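PDB 2GAS: isoflavone reductase from Medicago sativa, which catalyses the NADPH-dependent reduction of 2'-hydroxyformononetin to (3R)-vestitone on the pathway to the phytoalexin medicarpin. Local coordinates for residues 17-22 with 194-199. Residues are numbered along the deposited sequence; the frame is centred on the assembly and turned at random.
Sequences HIVWAS and VGTFTI
Ile-18 and Gly-195 bring their CA atoms to 4.0 Å where helices 15-25 and 191-202 pass each other, the axes of segments 17-22 and 194-199 being 7.6 Å apart and crossing at -57°. Gly-195 has no side chain, and its CA lies directly against the carbonyl of His-17, giving a CA-H...O contact to His-17 O (3.5 Å, 149° at the hydrogen). Ile-18 is the knob in a hole formed by Val-194, Gly-195, Thr-198 and Ile-199. With CG1 beside the backbone N (chi1 -62°), its CD1 lies in a tight fit 3.2 Å from Thr-198 CB, the two side chains crossing at about a right angle. OG1 of Thr-198 donates a hydrogen bond to Val-194 O (2.7 Å), which helps to fix the rotation of the side chain, on the face of that carbonyl opposite to the one used by Thr-198 N. Farther along both helices, Ile-199 CG1 lies against the backbone of Ser-22, 3.5 Å from Ser-22 N. Ile-18 and Thr-198 both also touch Ile-81 of strand 79-82. The arrangement is a close helix crossing at a glycine, with Ile-18 as a knob in a four-residue hole, here packing helix 191-202 on the helix that follows the first strand and the glycine-rich loop that probably binds NADP(+) in the Rossmann fold.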
loop_
_atom_site.group_PDB
_atom_site.type_symbol
_atom_site.label_atom_id
_atom_site.label_comp_id
_atom_site.label_asym_id
_atom_site.label_seq_id
_atom_site.Cartn_x
_atom_site.Cartn_y
_atom_site.Cartn_z
ATOM N N HIS A 17 2.722 -9.312 4.741
ATOM C CA HIS A 17 1.302 -9.640 4.791
ATOM C C HIS A 17 0.800 -10.229 3.485
ATOM O O HIS A 17 -0.179 -10.977 3.466
ATOM C CB HIS A 17 0.510 -8.398 5.195
ATOM C CG HIS A 17 0.797 -7.955 6.594
ATOM N ND1 HIS A 17 0.374 -8.666 7.696
ATOM C CD2 HIS A 17 1.550 -6.934 7.071
ATOM C CE1 HIS A 17 0.856 -8.106 8.791
ATOM N NE2 HIS A 17 1.574 -7.053 8.439
ATOM N N ILE A 18 1.471 -9.885 2.389
ATOM C CA ILE A 18 1.122 -10.427 1.086
ATOM C C ILE A 18 1.594 -11.881 1.059
ATOM O O ILE A 18 0.884 -12.764 0.571
ATOM C CB ILE A 18 1.806 -9.622 -0.040
ATOM C CG1 ILE A 18 1.308 -8.180 0.003
ATOM C CG2 ILE A 18 1.497 -10.244 -1.395
ATOM C CD1 ILE A 18 -0.155 -8.036 -0.291
ATOM N N VAL A 19 2.786 -12.129 1.596
ATOM C CA VAL A 19 3.311 -13.491 1.648
ATOM C C VAL A 19 2.363 -14.349 2.490
ATOM O O VAL A 19 1.950 -15.428 2.064
ATOM C CB VAL A 19 4.722 -13.545 2.285
ATOM C CG1 VAL A 19 5.130 -14.993 2.517
ATOM C CG2 VAL A 19 5.733 -12.850 1.377
ATOM N N TRP A 20 2.004 -13.867 3.675
ATOM C CA TRP A 20 1.108 -14.638 4.534
ATOM C C TRP A 20 -0.275 -14.862 3.916
ATOM O O TRP A 20 -0.859 -15.935 4.065
ATOM C CB TRP A 20 0.973 -13.975 5.910
ATOM C CG TRP A 20 2.230 -14.086 6.740
ATOM C CD1 TRP A 20 3.066 -15.165 6.817
ATOM C CD2 TRP A 20 2.771 -13.099 7.624
ATOM N NE1 TRP A 20 4.094 -14.911 7.692
ATOM C CE2 TRP A 20 3.937 -13.650 8.204
ATOM C CE3 TRP A 20 2.385 -11.798 7.986
ATOM C CZ2 TRP A 20 4.722 -12.948 9.126
ATOM C CZ3 TRP A 20 3.167 -11.099 8.903
ATOM C CH2 TRP A 20 4.323 -11.677 9.463
ATOM N N ALA A 21 -0.804 -13.862 3.216
ATOM C CA ALA A 21 -2.118 -14.014 2.601
ATOM C C ALA A 21 -2.054 -15.031 1.463
ATOM O O ALA A 21 -3.008 -15.767 1.219
ATOM C CB ALA A 21 -2.625 -12.662 2.079
ATOM N N SER A 22 -0.923 -15.074 0.769
ATOM C CA SER A 22 -0.762 -16.009 -0.334
ATOM C C SER A 22 -0.774 -17.429 0.231
ATOM O O SER A 22 -1.431 -18.316 -0.315
ATOM C CB SER A 22 0.543 -15.729 -1.080
ATOM O OG SER A 22 0.669 -16.565 -2.220
ATOM N N VAL A 194 -4.661 -5.614 3.573
ATOM C CA VAL A 194 -4.177 -5.286 2.242
ATOM C C VAL A 194 -3.584 -6.566 1.654
ATOM O O VAL A 194 -3.721 -6.834 0.459
ATOM C CB VAL A 194 -3.125 -4.164 2.285
ATOM C CG1 VAL A 194 -2.439 -4.024 0.926
ATOM C CG2 VAL A 194 -3.814 -2.852 2.646
ATOM N N GLY A 195 -2.936 -7.368 2.495
ATOM C CA GLY A 195 -2.382 -8.616 1.998
ATOM C C GLY A 195 -3.504 -9.495 1.465
ATOM O O GLY A 195 -3.440 -10.041 0.364
ATOM N N THR A 196 -4.562 -9.620 2.252
ATOM C CA THR A 196 -5.692 -10.440 1.847
ATOM C C THR A 196 -6.326 -9.992 0.535
ATOM O O THR A 196 -6.557 -10.810 -0.355
ATOM C CB THR A 196 -6.737 -10.471 2.963
ATOM O OG1 THR A 196 -6.120 -10.987 4.152
ATOM C CG2 THR A 196 -7.912 -11.363 2.577
ATOM N N PHE A 197 -6.598 -8.696 0.404
ATOM C CA PHE A 197 -7.203 -8.182 -0.818
ATOM C C PHE A 197 -6.275 -8.266 -2.025
ATOM O O PHE A 197 -6.728 -8.436 -3.157
ATOM C CB PHE A 197 -7.657 -6.733 -0.619
ATOM C CG PHE A 197 -8.932 -6.608 0.164
ATOM C CD1 PHE A 197 -8.925 -6.110 1.461
ATOM C CD2 PHE A 197 -10.141 -7.004 -0.400
ATOM C CE1 PHE A 197 -10.104 -6.009 2.186
ATOM C CE2 PHE A 197 -11.328 -6.907 0.316
ATOM C CZ PHE A 197 -11.310 -6.409 1.608
ATOM N N THR A 198 -4.974 -8.140 -1.794
ATOM C CA THR A 198 -4.027 -8.219 -2.897
ATOM C C THR A 198 -4.054 -9.618 -3.499
ATOM O O THR A 198 -4.041 -9.779 -4.720
ATOM C CB THR A 198 -2.594 -7.894 -2.431
ATOM O OG1 THR A 198 -2.551 -6.552 -1.938
ATOM C CG2 THR A 198 -1.606 -8.028 -3.581
ATOM N N ILE A 199 -4.103 -10.632 -2.640
ATOM C CA ILE A 199 -4.126 -12.006 -3.119
ATOM C C ILE A 199 -5.486 -12.331 -3.740
ATOM O O ILE A 199 -5.561 -13.066 -4.721
ATOM C CB ILE A 199 -3.771 -13.000 -1.980
ATOM C CG1 ILE A 199 -2.283 -12.874 -1.618
ATOM C CG2 ILE A 199 -4.043 -14.435 -2.427
ATOM C CD1 ILE A 199 -1.850 -11.511 -1.171
#